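Local coordinates for hypothetical protein PA5202 (Pseudomonas aeruginosa, PDB 1ZKI) that probably hydrolyses acyl-CoA thioesters, as a hotdog-fold thioesterase of the PaaI type, at residues 88-100 / 110-122. Residues are numbered along the deposited sequence; the frame is centred on the assembly and turned at random. Where two conformers were deposited one is given.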
ATOM      1  N   ALA A  88      -6.985 -11.414 -12.434  1.00 14.67           N
ATOM      2  CA  ALA A  88      -6.414 -12.750 -12.574  1.00 14.55           C
ATOM      3  C   ALA A  88      -5.373 -12.791 -13.679  1.00 14.76           C
ATOM      4  O   ALA A  88      -5.489 -12.081 -14.693  1.00 14.71           O
ATOM      5  CB  ALA A  88      -7.517 -13.767 -12.880  1.00 14.53           C
ATOM      6  N   VAL A  89      -4.383 -13.657 -13.495  1.00 14.96           N
ATOM      7  CA  VAL A  89      -3.347 -13.911 -14.493  1.00 16.05           C
ATOM      8  C   VAL A  89      -3.496 -15.350 -15.017  1.00 16.35           C
ATOM      9  O   VAL A  89      -3.485 -16.289 -14.240  1.00 16.10           O
ATOM     10  CB  VAL A  89      -1.925 -13.734 -13.879  1.00 16.46           C
ATOM     11  CG1 VAL A  89      -0.829 -14.091 -14.905  1.00 17.60           C
ATOM     12  CG2 VAL A  89      -1.738 -12.326 -13.368  1.00 19.00           C
ATOM     13  N   ALA A  90      -3.650 -15.513 -16.330  1.00 17.38           N
ATOM     14  CA  ALA A  90      -3.886 -16.845 -16.912  1.00 18.67           C
ATOM     15  C   ALA A  90      -2.658 -17.415 -17.625  1.00 19.11           C
ATOM     16  O   ALA A  90      -2.559 -18.632 -17.837  1.00 19.26           O
ATOM     17  CB  ALA A  90      -5.093 -16.820 -17.861  1.00 19.29           C
ATOM     18  N   ASP A  91      -1.725 -16.545 -18.001  1.00 18.64           N
ATOM     19  CA  ASP A  91      -0.531 -17.002 -18.710  1.00 19.25           C
ATOM     20  C   ASP A  91       0.562 -15.948 -18.725  1.00 17.90           C
ATOM     21  O   ASP A  91       0.360 -14.829 -18.235  1.00 18.23           O
ATOM     22  CB  ASP A  91      -0.882 -17.425 -20.139  1.00 20.71           C
ATOM     23  CG  ASP A  91      -1.556 -16.335 -20.917  1.00 24.79           C
ATOM     24  OD1 ASP A  91      -1.150 -15.152 -20.821  1.00 30.15           O
ATOM     25  OD2 ASP A  91      -2.507 -16.668 -21.648  1.00 32.57           O
ATOM     26  N   GLY A  92       1.702 -16.305 -19.308  1.00 16.84           N
ATOM     27  CA  GLY A  92       2.823 -15.385 -19.448  1.00 16.24           C
ATOM     28  C   GLY A  92       3.528 -15.233 -18.114  1.00 16.25           C
ATOM     29  O   GLY A  92       3.572 -16.178 -17.322  1.00 17.61           O
ATOM     30  N   GLU A  93       4.076 -14.057 -17.850  1.00 14.01           N
ATOM     31  CA  GLU A  93       4.745 -13.845 -16.576  1.00 12.75           C
ATOM     32  C   GLU A  93       4.306 -12.552 -15.913  1.00 12.67           C
ATOM     33  O   GLU A  93       3.790 -11.637 -16.567  1.00 11.84           O
ATOM     34  CB  GLU A  93       6.266 -13.846 -16.745  1.00 13.47           C
ATOM     35  CG  GLU A  93       6.814 -12.607 -17.438  1.00 13.38           C
ATOM     36  CD  GLU A  93       8.311 -12.717 -17.699  1.00 12.86           C
ATOM     37  OE1 GLU A  93       8.680 -13.501 -18.611  1.00 12.06           O
ATOM     38  OE2 GLU A  93       9.096 -12.011 -17.006  1.00 14.10           O
ATOM     39  N   VAL A  94       4.559 -12.478 -14.614  1.00 12.37           N
ATOM     40  CA  VAL A  94       4.326 -11.240 -13.877  1.00 11.67           C
ATOM     41  C   VAL A  94       5.632 -10.719 -13.295  1.00 12.17           C
ATOM     42  O   VAL A  94       6.583 -11.489 -13.076  1.00 12.23           O
ATOM     43  CB  VAL A  94       3.251 -11.404 -12.762  1.00 12.09           C
ATOM     44  CG1 VAL A  94       1.872 -11.736 -13.374  1.00 12.11           C
ATOM     45  CG2 VAL A  94       3.670 -12.479 -11.739  1.00 12.08           C
ATOM     46  N   ARG A  95       5.667  -9.409 -13.055  1.00 11.89           N
ATOM     47  CA  ARG A  95       6.801  -8.755 -12.421  1.00 11.79           C
ATOM     48  C   ARG A  95       6.314  -8.111 -11.150  1.00 12.09           C
ATOM     49  O   ARG A  95       5.268  -7.482 -11.147  1.00 11.29           O
ATOM     50  CB  ARG A  95       7.391  -7.680 -13.350  1.00 12.02           C
ATOM     51  CG  ARG A  95       7.908  -8.210 -14.684  1.00 14.80           C
ATOM     52  CD  ARG A  95       9.134  -9.045 -14.445  1.00 14.56           C
ATOM     53  NE  ARG A  95       9.714  -9.640 -15.647  1.00 13.90           N
ATOM     54  CZ  ARG A  95      10.856  -9.250 -16.194  1.00 13.80           C
ATOM     55  NH1 ARG A  95      11.532  -8.218 -15.680  1.00 14.40           N
ATOM     56  NH2 ARG A  95      11.325  -9.899 -17.253  1.00 13.94           N
ATOM     57  N   CYS A  96       7.074  -8.296 -10.079  1.00 11.03           N
ATOM     58  CA  CYS A  96       6.823  -7.589  -8.830  1.00 11.07           C
ATOM     59  C   CYS A  96       7.951  -6.603  -8.591  1.00 11.33           C
ATOM     60  O   CYS A  96       9.135  -6.960  -8.694  1.00 10.79           O
ATOM     61  CB  CYS A  96       6.721  -8.569  -7.679  1.00 11.23           C
ATOM     62  SG  CYS A  96       6.419  -7.731  -6.081  1.00 13.66           S
ATOM     63  N   VAL A  97       7.585  -5.355  -8.302  1.00 11.56           N
ATOM     64  CA  VAL A  97       8.556  -4.353  -7.863  1.00 11.50           C
ATOM     65  C   VAL A  97       8.183  -3.930  -6.443  1.00 11.99           C
ATOM     66  O   VAL A  97       7.029  -3.548  -6.189  1.00 12.05           O
ATOM     67  CB  VAL A  97       8.580  -3.126  -8.801  1.00 11.61           C
ATOM     68  CG1 VAL A  97       9.557  -2.067  -8.270  1.00 13.16           C
ATOM     69  CG2 VAL A  97       8.954  -3.567 -10.221  1.00 12.21           C
ATOM     70  N   ALA A  98       9.150  -4.019  -5.528  1.00 11.58           N
ATOM     71  CA  ALA A  98       8.938  -3.634  -4.144  1.00 12.26           C
ATOM     72  C   ALA A  98       9.873  -2.476  -3.810  1.00 12.89           C
ATOM     73  O   ALA A  98      10.990  -2.395  -4.338  1.00 13.05           O
ATOM     74  CB  ALA A  98       9.190  -4.811  -3.202  1.00 11.93           C
ATOM     75  N   ARG A  99       9.398  -1.587  -2.937  1.00 13.06           N
ATOM     76  CA  ARG A  99      10.115  -0.377  -2.587  1.00 14.70           C
ATOM     77  C   ARG A  99      10.007  -0.137  -1.089  1.00 13.08           C
ATOM     78  O   ARG A  99       8.897  -0.076  -0.549  1.00 12.74           O
ATOM     79  CB  ARG A  99       9.492   0.798  -3.345  1.00 14.83           C
ATOM     80  CG  ARG A  99      10.244   2.102  -3.220  1.00 19.35           C
ATOM     81  CD  ARG A  99       9.607   3.165  -4.149  1.00 19.76           C
ATOM     82  NE  ARG A  99       9.585   2.689  -5.538  1.00 28.75           N
ATOM     83  CZ  ARG A  99      10.586   2.821  -6.416  1.00 31.47           C
ATOM     84  NH1 ARG A  99      11.719   3.441  -6.081  1.00 32.20           N
ATOM     85  NH2 ARG A  99      10.451   2.329  -7.646  1.00 32.83           N
ATOM     86  N   VAL A 100      11.149  -0.006  -0.426  1.00 11.63           N
ATOM     87  CA  VAL A 100      11.178   0.372   0.986  1.00 11.27           C
ATOM     88  C   VAL A 100      10.699   1.829   1.130  1.00 11.36           C
ATOM     89  O   VAL A 100      11.263   2.755   0.506  1.00 10.41           O
ATOM     90  CB  VAL A 100      12.605   0.238   1.565  1.00 11.81           C
ATOM     91  CG1 VAL A 100      12.636   0.684   3.008  1.00 11.26           C
ATOM     92  CG2 VAL A 100      13.113  -1.228   1.429  1.00 11.84           C
ATOM     93  N   VAL A 110       7.411  -1.505   3.649  1.00 10.81           N
ATOM     94  CA  VAL A 110       7.666  -1.776   2.232  1.00 11.91           C
ATOM     95  C   VAL A 110       6.344  -1.889   1.490  1.00 12.17           C
ATOM     96  O   VAL A 110       5.363  -2.390   2.062  1.00 12.09           O
ATOM     97  CB  VAL A 110       8.454  -3.116   2.032  1.00 11.29           C
ATOM     98  CG1 VAL A 110       8.919  -3.279   0.578  1.00 11.38           C
ATOM     99  CG2 VAL A 110       9.640  -3.200   2.968  1.00 14.87           C
ATOM    100  N   GLU A 111       6.292  -1.369   0.257  1.00 12.13           N
ATOM    101  CA  GLU A 111       5.123  -1.576  -0.595  1.00 13.53           C
ATOM    102  C   GLU A 111       5.560  -2.358  -1.817  1.00 13.13           C
ATOM    103  O   GLU A 111       6.761  -2.421  -2.115  1.00 12.17           O
ATOM    104  CB  GLU A 111       4.479  -0.247  -1.012  1.00 13.95           C
ATOM    105  CG  GLU A 111       5.330   0.596  -1.945  1.00 15.82           C
ATOM    106  CD  GLU A 111       4.570   1.804  -2.551  1.00 18.97           C
ATOM    107  OE1 GLU A 111       3.325   1.870  -2.441  1.00 25.65           O
ATOM    108  OE2 GLU A 111       5.231   2.681  -3.142  1.00 23.56           O
ATOM    109  N   ALA A 112       4.606  -2.966  -2.515  1.00 12.21           N
ATOM    110  CA  ALA A 112       4.944  -3.708  -3.734  1.00 12.74           C
ATOM    111  C   ALA A 112       3.758  -3.751  -4.670  1.00 13.12           C
ATOM    112  O   ALA A 112       2.611  -3.641  -4.232  1.00 13.87           O
ATOM    113  CB  ALA A 112       5.436  -5.124  -3.410  1.00 12.53           C
ATOM    114  N   GLU A 113       4.035  -3.855  -5.966  1.00 13.42           N
ATOM    115  CA  GLU A 113       2.988  -4.046  -6.952  1.00 15.20           C
ATOM    116  C   GLU A 113       3.400  -5.180  -7.876  1.00 13.71           C
ATOM    117  O   GLU A 113       4.598  -5.392  -8.121  1.00 13.55           O
ATOM    118  CB  GLU A 113       2.707  -2.766  -7.761  1.00 15.00           C
ATOM    119  CG  GLU A 113       3.880  -2.268  -8.551  1.00 19.25           C
ATOM    120  CD  GLU A 113       3.502  -1.166  -9.546  1.00 21.56           C
ATOM    121  OE1 GLU A 113       4.313  -0.902 -10.459  1.00 30.30           O
ATOM    122  OE2 GLU A 113       2.396  -0.595  -9.431  1.00 28.82           O
ATOM    123  N   VAL A 114       2.412  -5.939  -8.324  1.00 11.88           N
ATOM    124  CA  VAL A 114       2.626  -6.994  -9.307  1.00 12.13           C
ATOM    125  C   VAL A 114       1.909  -6.560 -10.568  1.00 11.77           C
ATOM    126  O   VAL A 114       0.746  -6.131 -10.510  1.00 11.61           O
ATOM    127  CB  VAL A 114       2.054  -8.339  -8.826  1.00 12.32           C
ATOM    128  CG1 VAL A 114       2.271  -9.439  -9.889  1.00 13.41           C
ATOM    129  CG2 VAL A 114       2.693  -8.732  -7.472  1.00 12.31           C
ATOM    130  N   ARG A 115       2.603  -6.664 -11.695  1.00 11.90           N
ATOM    131  CA  ARG A 115       2.041  -6.244 -12.976  1.00 12.72           C
ATOM    132  C   ARG A 115       2.314  -7.273 -14.055  1.00 12.24           C
ATOM    133  O   ARG A 115       3.252  -8.066 -13.966  1.00 11.40           O
ATOM    134  CB  ARG A 115       2.647  -4.908 -13.422  1.00 12.77           C
ATOM    135  CG  ARG A 115       2.229  -3.719 -12.582  1.00 15.18           C
ATOM    136  CD  ARG A 115       2.716  -2.396 -13.207  1.00 16.74           C
ATOM    137  NE  ARG A 115       2.170  -1.300 -12.425  1.00 25.52           N
ATOM    138  CZ  ARG A 115       0.993  -0.733 -12.652  1.00 26.15           C
ATOM    139  NH1 ARG A 115       0.244  -1.123 -13.674  1.00 29.80           N
ATOM    140  NH2 ARG A 115       0.572   0.230 -11.854  1.00 30.28           N
ATOM    141  N   GLN A 116       1.506  -7.222 -15.104  1.00 11.91           N
ATOM    142  CA  GLN A 116       1.877  -7.839 -16.373  1.00 13.09           C
ATOM    143  C   GLN A 116       1.731  -6.711 -17.399  1.00 13.18           C
ATOM    144  O   GLN A 116       0.618  -6.371 -17.812  1.00 13.63           O
ATOM    145  CB  GLN A 116       0.962  -9.022 -16.685  1.00 12.77           C
ATOM    146  CG  GLN A 116       1.368  -9.798 -17.923  1.00 15.44           C
ATOM    147  CD  GLN A 116       0.516 -11.035 -18.104  1.00 18.78           C
ATOM    148  OE1 GLN A 116      -0.641 -10.939 -18.511  1.00 22.67           O
ATOM    149  NE2 GLN A 116       1.080 -12.198 -17.821  1.00 17.21           N
ATOM    150  N   GLY A 117       2.848  -6.098 -17.774  1.00 13.76           N
ATOM    151  CA  GLY A 117       2.805  -4.882 -18.591  1.00 15.79           C
ATOM    152  C   GLY A 117       1.980  -3.788 -17.930  1.00 16.42           C
ATOM    153  O   GLY A 117       2.219  -3.438 -16.772  1.00 18.11           O
ATOM    154  N   ASP A 118       0.994  -3.279 -18.673  0.50 16.59           N
ATOM    155  CA  ASP A 118       0.080  -2.229 -18.192  0.50 16.86           C
ATOM    156  C   ASP A 118      -1.147  -2.790 -17.450  0.50 16.49           C
ATOM    157  O   ASP A 118      -2.173  -2.109 -17.313  0.50 16.37           O
ATOM    158  CB  ASP A 118      -0.360  -1.308 -19.347  0.50 17.07           C
ATOM    159  CG  ASP A 118      -1.409  -1.944 -20.264  0.50 18.20           C
ATOM    160  OD1 ASP A 118      -1.499  -3.182 -20.324  0.50 19.83           O
ATOM    161  OD2 ASP A 118      -2.153  -1.192 -20.940  0.50 20.44           O
ATOM    162  N   LYS A 119      -1.043  -4.032 -16.989  1.00 15.84           N
ATOM    163  CA  LYS A 119      -2.091  -4.618 -16.165  1.00 15.72           C
ATOM    164  C   LYS A 119      -1.632  -4.683 -14.711  1.00 14.63           C
ATOM    165  O   LYS A 119      -0.654  -5.368 -14.397  1.00 14.07           O
ATOM    166  CB  LYS A 119      -2.477  -6.011 -16.668  1.00 15.46           C
ATOM    167  CG  LYS A 119      -2.727  -6.102 -18.184  1.00 19.30           C
ATOM    168  CD  LYS A 119      -2.889  -7.560 -18.556  1.00 25.42           C
ATOM    169  CE  LYS A 119      -2.562  -7.796 -20.014  1.00 29.84           C
ATOM    170  NZ  LYS A 119      -2.151  -9.214 -20.206  1.00 32.27           N
ATOM    171  N   LEU A 120      -2.339  -3.978 -13.822  1.00 13.75           N
ATOM    172  CA  LEU A 120      -2.078  -4.112 -12.387  1.00 13.06           C
ATOM    173  C   LEU A 120      -2.754  -5.369 -11.872  1.00 12.51           C
ATOM    174  O   LEU A 120      -3.982  -5.513 -11.967  1.00 13.75           O
ATOM    175  CB  LEU A 120      -2.562  -2.880 -11.611  1.00 13.30           C
ATOM    176  CG  LEU A 120      -2.318  -2.893 -10.102  1.00 14.34           C
ATOM    177  CD1 LEU A 120      -0.846  -2.997  -9.744  1.00 15.56           C
ATOM    178  CD2 LEU A 120      -2.939  -1.635  -9.444  1.00 14.65           C
ATOM    179  N   VAL A 121      -1.946  -6.280 -11.344  1.00 11.26           N
ATOM    180  CA  VAL A 121      -2.445  -7.577 -10.881  1.00 11.47           C
ATOM    181  C   VAL A 121      -2.687  -7.591  -9.369  1.00 11.75           C
ATOM    182  O   VAL A 121      -3.717  -8.115  -8.897  1.00 11.85           O
ATOM    183  CB  VAL A 121      -1.463  -8.715 -11.281  1.00 11.98           C
ATOM    184  CG1 VAL A 121      -1.820 -10.045 -10.590  1.00 12.93           C
ATOM    185  CG2 VAL A 121      -1.464  -8.880 -12.823  1.00 12.36           C
ATOM    186  N   ALA A 122      -1.737  -7.055  -8.606  1.00 11.61           N
ATOM    187  CA  ALA A 122      -1.883  -7.050  -7.128  1.00 11.30           C
ATOM    188  C   ALA A 122      -1.077  -5.904  -6.539  1.00 11.85           C
ATOM    189  O   ALA A 122      -0.176  -5.374  -7.184  1.00 11.59           O
ATOM    190  CB  ALA A 122      -1.426  -8.390  -6.533  1.00 11.40           C
TER
HETATM  191  O   HOH W   1      -2.584 -13.424 -18.367  1.00 33.21           O
HETATM  192  O   HOH W   2       6.479   1.846  -5.556  1.00 41.63           O
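The flat amide of Gln-116 closes the open end of an antiparallel hairpin of the hotdog sheet, where it ties the loop residue Asp-91 and the first strand residue, Glu-93, to the far strand. Gln-116 NE2 spends both protons within the amide plane: one goes to Asp-91 O at 2.8 Å, in the plane of that carbonyl, the other to Glu-93 O at 3.0 Å, from above the Glu-93 carbonyl plane. With CG anti to the backbone N (chi1 -174°) and the chain extended beyond, glutamine is long enough to reach both, while OE1 accepts from Lys-119 NZ across the type II' turn 116-119. The guanidinium of Arg-115 carries Leu-120 CD1 over the centre of one face and a salt bridge to Glu-113 OE1 at its edge; that of Arg-95 forms one in plane with Glu-93 OE2, through NE and NH2. Water 2 links the Arg-99 guanidinium edge, at NE, to Glu-111 OE2, while Glu-111 OE1 pairs with Lys-123 of the second subunit. Such charged, largely partly exposed residues suit this face; Arg-95/Arg-115, Val-97/Glu-113 and Arg-99/Glu-111 are its hydrogen-bonded antiparallel pairs. The opposite face, of Cys-96, Ala-98, Val-110, Ala-112 and Val-114, is mostly buried and apolar; Cys-96, Val-110 and neighbouring Val-94 touch helix 51-70. Ala-98 CB lies 3.8 Å from Ala-112 CB, close strand-to-strand packing. A classic bulge sets Val-121 and Ala-122 against Val-114, and Val-121 CG2 presses tightly on Val-89 CG2 at 3.5 Å.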